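Local coordinates for putative methyltransferase protein (PDB 5BP9) that probably transfers methyl groups from S-adenosylmethionine to an unspecified substrate and binds the product S-adenosyl-L-homocysteine, at residues G111-L117 with V138-V144; S127-P133 with D146-L152; D200-L204 with L244-F248. One frame throughout, in Å; residues are numbered along the deposited sequence.

Interaction 1: G111-L117 with V138-V144; sequences GSGCHAL and VMKLRGV. With SAH (S-adenosyl-L-homocysteine), chain D.
Arg-142 reaches across to the loop before helix 114-121 and gives an NH1 hydrogen to the carbonyl of Ser-112 (NH1 to O 3.0 Å). The oxygen lies close to the guanidinium plane, yet NH1 approaches it from above the carbonyl plane instead of along a lone pair. A bend at chi3 (79°) in an otherwise extended chain turns the guanidinium into place, and Leu-117 lays CD1 over one of its faces, 3.5 Å from Arg-142 CZ. The other methyl of Leu-117, CD2, meets Val-144 CG2 at 3.8 Å, the two side chains crossing at about a right angle. Gly-111, Gly-113 and Ala-116 are consistent with the GxGxxA pattern of Rossmann-type folds, in keeping with the S-adenosyl-L-homocysteine beside this loop. Met-139, a selenomethionine, runs along the glycines: its CG sits 3.4 Å from Gly-111 O, and SE is 3.7 Å from Gly-113 CA. Gly-113 is the N-cap residue of helix 114-121. After Arg-142 the helix closes in a Schellman motif at Gly-143, which brings Val-144 back against Ala-116, CG1 to CB 4.0 Å. Ser-112 OG, for its part, is hydrogen-bonded to Leu-83 O.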
loop_
_atom_site.group_PDB
_atom_site.type_symbol
_atom_site.label_atom_id
_atom_site.label_comp_id
_atom_site.label_asym_id
_atom_site.label_seq_id
_atom_site.Cartn_x
_atom_site.Cartn_y
_atom_site.Cartn_z
ATOM N N GLY A 111 -0.319 7.040 3.827
ATOM C CA GLY A 111 -1.644 7.646 3.874
ATOM C C GLY A 111 -1.806 8.625 5.007
ATOM O O GLY A 111 -1.046 9.582 5.087
ATOM N N SER A 112 -2.781 8.378 5.896
ATOM C CA SER A 112 -2.983 9.279 7.043
ATOM C C SER A 112 -1.950 9.118 8.138
ATOM O O SER A 112 -1.968 9.894 9.078
ATOM C CB SER A 112 -4.366 9.062 7.672
ATOM O OG SER A 112 -4.366 7.811 8.340
ATOM N N GLY A 113 -1.088 8.101 8.050
ATOM C CA GLY A 113 -0.084 7.826 9.085
ATOM C C GLY A 113 -0.514 6.898 10.195
ATOM O O GLY A 113 0.231 6.739 11.174
ATOM N N CYS A 114 -1.665 6.243 10.044
ATOM C CA CYS A 114 -2.179 5.358 11.068
ATOM C C CYS A 114 -1.181 4.280 11.495
ATOM O O CYS A 114 -0.991 4.071 12.702
ATOM C CB CYS A 114 -3.527 4.734 10.623
ATOM S SG CYS A 114 -3.531 3.700 9.115
ATOM N N HIS A 115 -0.557 3.597 10.525
ATOM C CA HIS A 115 0.380 2.547 10.852
ATOM C C HIS A 115 1.616 3.151 11.497
ATOM O O HIS A 115 2.084 2.638 12.521
ATOM C CB HIS A 115 0.738 1.689 9.646
ATOM C CG HIS A 115 -0.432 0.956 9.076
ATOM N ND1 HIS A 115 -0.728 0.942 7.729
ATOM C CD2 HIS A 115 -1.394 0.228 9.680
ATOM C CE1 HIS A 115 -1.818 0.228 7.536
ATOM N NE2 HIS A 115 -2.242 -0.211 8.706
ATOM N N ALA A 116 2.120 4.242 10.919
ATOM C CA ALA A 116 3.322 4.886 11.427
ATOM C C ALA A 116 3.130 5.341 12.866
ATOM O O ALA A 116 4.009 5.097 13.704
ATOM C CB ALA A 116 3.741 6.051 10.547
ATOM N N LEU A 117 1.996 5.979 13.162
ATOM C CA LEU A 117 1.679 6.369 14.549
ATOM C C LEU A 117 1.609 5.199 15.524
ATOM O O LEU A 117 2.093 5.298 16.641
ATOM C CB LEU A 117 0.373 7.161 14.604
ATOM C CG LEU A 117 0.433 8.542 13.942
ATOM C CD1 LEU A 117 -0.957 9.168 13.833
ATOM C CD2 LEU A 117 1.372 9.494 14.672
ATOM N N VAL A 138 -0.734 15.959 6.551
ATOM C CA VAL A 138 -1.486 15.437 7.677
ATOM C C VAL A 138 -0.635 14.574 8.582
ATOM O O VAL A 138 -0.690 14.737 9.800
ATOM C CB VAL A 138 -2.772 14.714 7.214
ATOM C CG1 VAL A 138 -3.437 13.897 8.337
ATOM C CG2 VAL A 138 -3.738 15.749 6.645
HETATM N N MSE A 139 0.144 13.662 8.007
HETATM C CA MSE A 139 1.049 12.853 8.799
HETATM C C MSE A 139 1.932 13.708 9.676
HETATM O O MSE A 139 2.108 13.399 10.865
HETATM C CB MSE A 139 1.957 11.940 7.951
HETATM C CG MSE A 139 1.121 10.816 7.369
HETATM SE SE MSE A 139 2.273 9.376 6.719
HETATM C CE MSE A 139 2.329 10.031 4.885
ATOM N N LYS A 140 2.508 14.767 9.108
ATOM C CA LYS A 140 3.409 15.615 9.899
ATOM C C LYS A 140 2.679 16.277 11.057
ATOM O O LYS A 140 3.150 16.283 12.218
ATOM C CB LYS A 140 4.087 16.645 9.005
ATOM C CG LYS A 140 5.075 16.067 8.014
ATOM C CD LYS A 140 5.679 17.131 7.131
ATOM C CE LYS A 140 6.735 16.626 6.171
ATOM N NZ LYS A 140 7.934 16.057 6.835
ATOM N N LEU A 141 1.512 16.799 10.765
ATOM C CA LEU A 141 0.714 17.493 11.776
ATOM C C LEU A 141 0.171 16.571 12.855
ATOM O O LEU A 141 0.003 17.008 14.015
ATOM C CB LEU A 141 -0.389 18.329 11.104
ATOM C CG LEU A 141 0.082 19.426 10.144
ATOM C CD1 LEU A 141 -1.105 20.089 9.454
ATOM C CD2 LEU A 141 0.933 20.467 10.854
ATOM N N ARG A 142 -0.031 15.299 12.515
ATOM C CA ARG A 142 -0.440 14.266 13.500
ATOM C C ARG A 142 0.699 13.743 14.374
ATOM O O ARG A 142 0.461 12.990 15.338
ATOM C CB ARG A 142 -1.102 13.079 12.819
ATOM C CG ARG A 142 -2.418 13.414 12.169
ATOM C CD ARG A 142 -3.044 12.165 11.556
ATOM N NE ARG A 142 -3.700 11.347 12.573
ATOM C CZ ARG A 142 -4.060 10.072 12.443
ATOM N NH1 ARG A 142 -3.817 9.381 11.338
ATOM N NH2 ARG A 142 -4.672 9.470 13.458
ATOM N N GLY A 143 1.937 14.094 14.034
ATOM C CA GLY A 143 3.097 13.732 14.824
ATOM C C GLY A 143 3.915 12.567 14.305
ATOM O O GLY A 143 4.700 11.972 15.076
ATOM N N VAL A 144 3.782 12.233 13.007
ATOM C CA VAL A 144 4.690 11.244 12.410
ATOM C C VAL A 144 6.061 11.930 12.288
ATOM O O VAL A 144 6.185 12.989 11.679
ATOM C CB VAL A 144 4.189 10.745 11.045
ATOM C CG1 VAL A 144 5.181 9.771 10.447
ATOM C CG2 VAL A 144 2.838 10.074 11.190
HETATM N N SAH D . -1.354 2.445 3.896
HETATM C CA SAH D . -2.513 3.411 4.017
HETATM C CB SAH D . -3.038 3.939 2.674
HETATM C CG SAH D . -3.392 2.882 1.627
HETATM S SD SAH D . -3.903 3.649 0.116
HETATM C C SAH D . -3.655 2.774 4.760
HETATM O O SAH D . -3.611 1.596 5.098
HETATM O OXT SAH D . -4.673 3.394 5.063
HETATM C "C5'" SAH D . -2.418 3.584 -0.852
HETATM C "C4'" SAH D . -1.485 4.758 -0.580
HETATM O "O4'" SAH D . -0.279 4.558 -1.347
HETATM C "C3'" SAH D . -2.002 6.141 -0.971
HETATM O "O3'" SAH D . -1.864 7.051 0.144
HETATM C "C2'" SAH D . -1.146 6.534 -2.171
HETATM O "O2'" SAH D . -0.975 7.923 -2.373
HETATM C "C1'" SAH D . 0.153 5.813 -1.892
HETATM N N9 SAH D . 1.029 5.523 -3.038
HETATM C C8 SAH D . 0.645 5.098 -4.253
HETATM N N7 SAH D . 1.627 4.855 -5.068
HETATM C C5 SAH D . 2.756 5.120 -4.320
HETATM C C6 SAH D . 4.130 5.065 -4.597
HETATM N N6 SAH D . 4.623 4.675 -5.785
HETATM N N1 SAH D . 5.003 5.411 -3.611
HETATM C C2 SAH D . 4.508 5.809 -2.420
HETATM N N3 SAH D . 3.217 5.893 -2.051
HETATM C C4 SAH D . 2.379 5.547 -3.049
#

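Interaction 2: S127-P133 with D146-L152; sequences SAIDISP and DARQVNL. With SAH (S-adenosyl-L-homocysteine), chain D.
Ser-127 and Asp-146 open the pairing with a short bond, OG to OD2 2.6 Å, in which the hydroxyl meets the anti side of the carboxylate oxygen. From there the strands run parallel: Ala-128 N binds Asp-146 O almost straight (N-H...O 176°), Arg-148 N returns to Ala-128 O, and Asp-130 N donates to Arg-148 O. The next bond, Val-150 N to Asp-130 O, is weak. Here the extended side chain of Gln-149 adds a bond of its own: with CG anti to the backbone N (chi1 -168°), NE2 binds Ile-131 O at 3.1 Å while lying against the Pro-133 ring. Along the other face, Ile-129 CD1 reaches Leu-152, 4.1 Å from its CB.

Toward their C-terminal ends both segments grip S-adenosyl-L-homocysteine. Asp-130 takes one ribose hydroxyl on each carboxylate oxygen, O2' on OD1 at 2.7 Å and O3' on OD2 at 2.6 Å. Leu-152 N gives a nearly straight bond to adenine N1 (3.1 Å), and Asn-151 OD1 receives N6 weakly. Ile-131 packs its CG1 and CD1 against the adenine.

A second shell fixes the carboxylate: Ser-132 N binds OD1 in an Asx turn, and Gly-111 N binds OD2. Asn-151 OD1 also accepts from Phe-153 N. The whole is a beta-alpha-beta unit: helix 133-142 connects the strands and sets Met-139 over Ala-128 and Ala-147, strand 104-108 flanks 125-130 on its far edge, and strand 147-149 is outermost in the sheet.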
loop_
_atom_site.group_PDB
_atom_site.type_symbol
_atom_site.label_atom_id
_atom_site.label_comp_id
_atom_site.label_asym_id
_atom_site.label_seq_id
_atom_site.Cartn_x
_atom_site.Cartn_y
_atom_site.Cartn_z
ATOM N N SER A 127 10.022 5.184 9.168
ATOM C CA SER A 127 10.016 6.207 8.135
ATOM C C SER A 127 8.779 5.944 7.293
ATOM O O SER A 127 8.526 4.801 6.919
ATOM C CB SER A 127 11.286 6.090 7.282
ATOM O OG SER A 127 12.443 6.480 8.027
ATOM N N ALA A 128 7.998 6.978 7.011
ATOM C CA ALA A 128 6.775 6.822 6.220
ATOM C C ALA A 128 6.924 7.608 4.910
ATOM O O ALA A 128 7.439 8.730 4.906
ATOM C CB ALA A 128 5.584 7.321 7.035
ATOM N N ILE A 129 6.455 7.024 3.803
ATOM C CA ILE A 129 6.508 7.703 2.505
ATOM C C ILE A 129 5.141 7.636 1.824
ATOM O O ILE A 129 4.368 6.677 2.023
ATOM C CB ILE A 129 7.605 7.142 1.579
ATOM C CG1 ILE A 129 7.347 5.689 1.146
ATOM C CG2 ILE A 129 8.994 7.337 2.187
ATOM C CD1 ILE A 129 8.231 5.271 -0.002
ATOM N N ASP A 130 4.838 8.660 1.040
ATOM C CA ASP A 130 3.639 8.673 0.213
ATOM C C ASP A 130 3.844 9.680 -0.899
ATOM O O ASP A 130 4.558 10.663 -0.729
ATOM C CB ASP A 130 2.381 9.045 1.058
ATOM C CG ASP A 130 1.107 8.488 0.476
ATOM O OD1 ASP A 130 0.698 8.993 -0.602
ATOM O OD2 ASP A 130 0.527 7.541 1.091
ATOM N N ILE A 131 3.183 9.446 -2.029
ATOM C CA ILE A 131 3.232 10.401 -3.149
ATOM C C ILE A 131 2.217 11.545 -3.020
ATOM O O ILE A 131 2.291 12.500 -3.783
ATOM C CB ILE A 131 3.048 9.706 -4.510
ATOM C CG1 ILE A 131 1.713 8.949 -4.574
ATOM C CG2 ILE A 131 4.248 8.793 -4.795
ATOM C CD1 ILE A 131 1.376 8.367 -5.940
ATOM N N SER A 132 1.280 11.431 -2.075
ATOM C CA SER A 132 0.211 12.417 -1.861
ATOM C C SER A 132 0.732 13.571 -0.993
ATOM O O SER A 132 1.074 13.336 0.171
ATOM C CB SER A 132 -0.982 11.775 -1.165
ATOM O OG SER A 132 -1.845 12.758 -0.613
ATOM N N PRO A 133 0.710 14.814 -1.510
ATOM C CA PRO A 133 1.260 15.897 -0.681
ATOM C C PRO A 133 0.409 16.207 0.531
ATOM O O PRO A 133 0.949 16.498 1.612
ATOM C CB PRO A 133 1.322 17.091 -1.632
ATOM C CG PRO A 133 0.304 16.783 -2.674
ATOM C CD PRO A 133 0.315 15.297 -2.838
ATOM N N ASP A 146 8.999 11.069 10.871
ATOM C CA ASP A 146 9.714 11.029 9.595
ATOM C C ASP A 146 8.730 10.636 8.484
ATOM O O ASP A 146 8.695 9.493 8.081
ATOM C CB ASP A 146 10.907 10.065 9.636
ATOM C CG ASP A 146 11.734 10.085 8.334
ATOM O OD1 ASP A 146 11.702 11.094 7.618
ATOM O OD2 ASP A 146 12.433 9.110 8.021
ATOM N N ALA A 147 7.941 11.608 8.031
ATOM C CA ALA A 147 7.028 11.469 6.880
ATOM C C ALA A 147 7.587 12.267 5.708
ATOM O O ALA A 147 7.860 13.461 5.854
ATOM C CB ALA A 147 5.647 11.981 7.226
ATOM N N ARG A 148 7.701 11.617 4.539
ATOM C CA ARG A 148 8.291 12.190 3.337
ATOM C C ARG A 148 7.398 11.970 2.133
ATOM O O ARG A 148 6.751 10.910 2.004
ATOM C CB ARG A 148 9.634 11.543 3.036
ATOM C CG ARG A 148 10.661 11.648 4.152
ATOM C CD ARG A 148 11.820 10.701 3.850
ATOM N NE ARG A 148 12.509 11.121 2.655
ATOM C CZ ARG A 148 13.641 10.580 2.219
ATOM N NH1 ARG A 148 14.200 9.555 2.873
ATOM N NH2 ARG A 148 14.193 11.053 1.107
ATOM N N GLN A 149 7.357 12.975 1.259
ATOM C CA GLN A 149 6.668 12.868 -0.023
ATOM C C GLN A 149 7.674 12.372 -1.064
ATOM O O GLN A 149 8.470 13.141 -1.609
ATOM C CB GLN A 149 6.032 14.191 -0.464
ATOM C CG GLN A 149 5.078 13.997 -1.634
ATOM C CD GLN A 149 4.694 15.265 -2.324
ATOM O OE1 GLN A 149 5.260 16.336 -2.077
ATOM N NE2 GLN A 149 3.761 15.151 -3.236
ATOM N N VAL A 150 7.624 11.060 -1.288
ATOM C CA VAL A 150 8.497 10.443 -2.257
ATOM C C VAL A 150 7.856 9.146 -2.758
ATOM O O VAL A 150 7.111 8.465 -2.052
ATOM C CB VAL A 150 9.921 10.256 -1.683
ATOM C CG1 VAL A 150 9.894 9.278 -0.516
ATOM C CG2 VAL A 150 10.917 9.845 -2.778
ATOM N N ASN A 151 8.113 8.897 -4.037
ATOM C CA ASN A 151 7.654 7.686 -4.718
ATOM C C ASN A 151 8.625 6.551 -4.382
ATOM O O ASN A 151 9.832 6.716 -4.546
ATOM C CB ASN A 151 7.627 7.931 -6.230
ATOM C CG ASN A 151 6.903 6.844 -7.005
ATOM O OD1 ASN A 151 7.146 5.655 -6.810
ATOM N ND2 ASN A 151 6.032 7.252 -7.918
ATOM N N LEU A 152 8.102 5.398 -3.933
ATOM C CA LEU A 152 8.915 4.230 -3.638
ATOM C C LEU A 152 9.948 3.922 -4.725
ATOM O O LEU A 152 11.074 3.520 -4.417
ATOM C CB LEU A 152 7.981 3.008 -3.455
ATOM C CG LEU A 152 8.646 1.643 -3.228
ATOM C CD1 LEU A 152 9.347 1.625 -1.887
ATOM C CD2 LEU A 152 7.626 0.524 -3.319
HETATM N N SAH D . -1.354 2.445 3.896
HETATM C CA SAH D . -2.513 3.411 4.017
HETATM C CB SAH D . -3.038 3.939 2.674
HETATM C CG SAH D . -3.392 2.882 1.627
HETATM S SD SAH D . -3.903 3.649 0.116
HETATM C C SAH D . -3.655 2.774 4.760
HETATM O O SAH D . -3.611 1.596 5.098
HETATM O OXT SAH D . -4.673 3.394 5.063
HETATM C "C5'" SAH D . -2.418 3.584 -0.852
HETATM C "C4'" SAH D . -1.485 4.758 -0.580
HETATM O "O4'" SAH D . -0.279 4.558 -1.347
HETATM C "C3'" SAH D . -2.002 6.141 -0.971
HETATM O "O3'" SAH D . -1.864 7.051 0.144
HETATM C "C2'" SAH D . -1.146 6.534 -2.171
HETATM O "O2'" SAH D . -0.975 7.923 -2.373
HETATM C "C1'" SAH D . 0.153 5.813 -1.892
HETATM N N9 SAH D . 1.029 5.523 -3.038
HETATM C C8 SAH D . 0.645 5.098 -4.253
HETATM N N7 SAH D . 1.627 4.855 -5.068
HETATM C C5 SAH D . 2.756 5.120 -4.320
HETATM C C6 SAH D . 4.130 5.065 -4.597
HETATM N N6 SAH D . 4.623 4.675 -5.785
HETATM N N1 SAH D . 5.003 5.411 -3.611
HETATM C C2 SAH D . 4.508 5.809 -2.420
HETATM N N3 SAH D . 3.217 5.893 -2.051
HETATM C C4 SAH D . 2.379 5.547 -3.049
#

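Interaction 3: D200-L204 with L244-F248; sequences DSSDL and LYIDF
Tyr-245 meets Leu-204 first, with the leucine CD1 methyl over one ring face in a CH-pi contact, 3.9 Å from the ring centroid. The methyl sits toward the CG end of the ring, 3.5 Å from Tyr-245 CG, while Ser-202 CB lies near the ring plane at the edge. Strand 226-233 adds Ile-227, which touches both the leucine and the tyrosine.

At Ile-246 the backbone takes over. Its N-H points at Ser-201 OG, N to OG 2.9 Å, with an N-H...O angle of 165°. The serine oxygen stands anti to its own backbone N (chi1 -163°), which carries it across to the loop, and it is also hydrogen-bonded to Ser-171 OG and Asn-169 OD1. Ile-246 CG2 leans on the same serine, 4.0 Å from its CB.

Asp-247, the N-cap of helix 248-257, comes next. Its CB packs 3.4 Å from Asp-203 CG, and the two acidic side chains run side by side in the same direction, their carboxylate planes 39° apart. This is where the end of strand 195-202 meets the loop leading from strand 236-244 into that helix, so the contact ties the methyltransferase sheet to the antiparallel one. The carboxylates stay 4.6 Å apart, OD1 to OD1, and each has a tyrosine hydroxyl as partner, Tyr-224 for Asp-203 and Tyr-223 for Asp-247, which probably offsets some of the repulsion between like charges.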
loop_
_atom_site.group_PDB
_atom_site.type_symbol
_atom_site.label_atom_id
_atom_site.label_comp_id
_atom_site.label_asym_id
_atom_site.label_seq_id
_atom_site.Cartn_x
_atom_site.Cartn_y
_atom_site.Cartn_z
ATOM N N ASP A 200 0.268 -7.508 2.393
ATOM C CA ASP A 200 -1.023 -8.164 2.284
ATOM C C ASP A 200 -1.597 -7.964 0.880
ATOM O O ASP A 200 -1.320 -6.981 0.203
ATOM C CB ASP A 200 -1.992 -7.663 3.342
ATOM C CG ASP A 200 -2.522 -6.289 3.022
ATOM O OD1 ASP A 200 -1.724 -5.374 2.785
ATOM O OD2 ASP A 200 -3.726 -6.107 2.913
ATOM N N SER A 201 -2.376 -8.941 0.450
ATOM C CA SER A 201 -3.174 -8.806 -0.774
ATOM C C SER A 201 -4.372 -9.749 -0.712
ATOM O O SER A 201 -4.706 -10.285 0.338
ATOM C CB SER A 201 -2.300 -9.066 -2.013
ATOM O OG SER A 201 -2.938 -8.561 -3.188
ATOM N N SER A 202 -4.988 -9.952 -1.865
ATOM C CA SER A 202 -6.232 -10.722 -2.005
ATOM C C SER A 202 -6.215 -11.467 -3.322
ATOM O O SER A 202 -5.698 -10.943 -4.308
ATOM C CB SER A 202 -7.471 -9.801 -1.998
ATOM O OG SER A 202 -7.681 -9.217 -0.751
ATOM N N ASP A 203 -6.774 -12.685 -3.338
ATOM C CA ASP A 203 -7.084 -13.386 -4.596
ATOM C C ASP A 203 -8.471 -12.988 -5.064
ATOM O O ASP A 203 -9.462 -13.408 -4.471
ATOM C CB ASP A 203 -7.007 -14.919 -4.408
ATOM C CG ASP A 203 -7.114 -15.663 -5.704
ATOM O OD1 ASP A 203 -7.332 -14.998 -6.762
ATOM O OD2 ASP A 203 -6.951 -16.917 -5.660
ATOM N N LEU A 204 -8.550 -12.180 -6.114
ATOM C CA LEU A 204 -9.844 -11.700 -6.627
ATOM C C LEU A 204 -10.537 -12.633 -7.600
ATOM O O LEU A 204 -11.543 -12.243 -8.168
ATOM C CB LEU A 204 -9.698 -10.318 -7.310
ATOM C CG LEU A 204 -9.189 -9.174 -6.424
ATOM C CD1 LEU A 204 -9.372 -7.866 -7.191
ATOM C CD2 LEU A 204 -9.866 -9.134 -5.049
ATOM N N LEU A 244 -2.667 -3.318 -8.341
ATOM C CA LEU A 244 -2.519 -4.765 -8.426
ATOM C C LEU A 244 -3.012 -5.470 -7.175
ATOM O O LEU A 244 -2.576 -5.170 -6.047
ATOM C CB LEU A 244 -1.049 -5.119 -8.617
ATOM C CG LEU A 244 -0.687 -6.616 -8.705
ATOM C CD1 LEU A 244 -1.251 -7.274 -9.957
ATOM C CD2 LEU A 244 0.826 -6.770 -8.639
ATOM N N TYR A 245 -3.916 -6.423 -7.374
ATOM C CA TYR A 245 -4.216 -7.466 -6.382
ATOM C C TYR A 245 -3.548 -8.736 -6.876
ATOM O O TYR A 245 -3.508 -8.974 -8.068
ATOM C CB TYR A 245 -5.731 -7.692 -6.252
ATOM C CG TYR A 245 -6.477 -6.493 -5.736
ATOM C CD1 TYR A 245 -6.767 -5.425 -6.581
ATOM C CD2 TYR A 245 -6.883 -6.420 -4.424
ATOM C CE1 TYR A 245 -7.423 -4.302 -6.116
ATOM C CE2 TYR A 245 -7.554 -5.297 -3.945
ATOM C CZ TYR A 245 -7.820 -4.239 -4.795
ATOM O OH TYR A 245 -8.480 -3.108 -4.329
ATOM N N ILE A 246 -2.984 -9.523 -5.972
ATOM C CA ILE A 246 -2.222 -10.685 -6.406
ATOM C C ILE A 246 -2.466 -11.832 -5.431
ATOM O O ILE A 246 -2.385 -11.673 -4.199
ATOM C CB ILE A 246 -0.724 -10.335 -6.574
ATOM C CG1 ILE A 246 0.051 -11.481 -7.233
ATOM C CG2 ILE A 246 -0.086 -9.940 -5.238
ATOM C CD1 ILE A 246 1.444 -11.094 -7.665
ATOM N N ASP A 247 -2.806 -12.987 -5.990
ATOM C CA ASP A 247 -2.943 -14.212 -5.170
ATOM C C ASP A 247 -1.584 -14.726 -4.726
ATOM O O ASP A 247 -0.558 -14.425 -5.368
ATOM C CB ASP A 247 -3.727 -15.284 -5.956
ATOM C CG ASP A 247 -2.934 -15.863 -7.084
ATOM O OD1 ASP A 247 -2.976 -15.313 -8.184
ATOM O OD2 ASP A 247 -2.198 -16.844 -6.859
ATOM N N PHE A 248 -1.565 -15.506 -3.637
ATOM C CA PHE A 248 -0.285 -15.922 -3.056
ATOM C C PHE A 248 0.584 -16.748 -4.024
ATOM O O PHE A 248 1.813 -16.569 -4.064
ATOM C CB PHE A 248 -0.461 -16.706 -1.736
ATOM C CG PHE A 248 0.860 -17.143 -1.146
ATOM C CD1 PHE A 248 1.653 -16.234 -0.458
ATOM C CD2 PHE A 248 1.365 -18.412 -1.379
ATOM C CE1 PHE A 248 2.883 -16.604 0.046
ATOM C CE2 PHE A 248 2.596 -18.783 -0.890
ATOM C CZ PHE A 248 3.358 -17.884 -0.181
#

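Interactions 1 and 2 belong to one nucleotide-binding region: helix 133-142 serves both, Lys-140 NZ of the first probably hydrogen-bonds Ala-147 O of the second, and both touch S-adenosyl-L-homocysteine. Interaction 3 lies on the opposite side of the chain's centre, 24 to 26 Å from the other two between centres, though it reaches the same sheet as interaction 2. Interactions 1 and 3 are mostly buried; interaction 2 is only partly so, running along an outermost strand. Their chemistry differs accordingly: helix 114-121 and its preceding loop meet the end of helix 133-142 through one arginine bond and aliphatic packing, a parallel strand ladder leads to ligand bonds, and a strand end meets a loop with one backbone-to-serine bond beside a CH-pi contact.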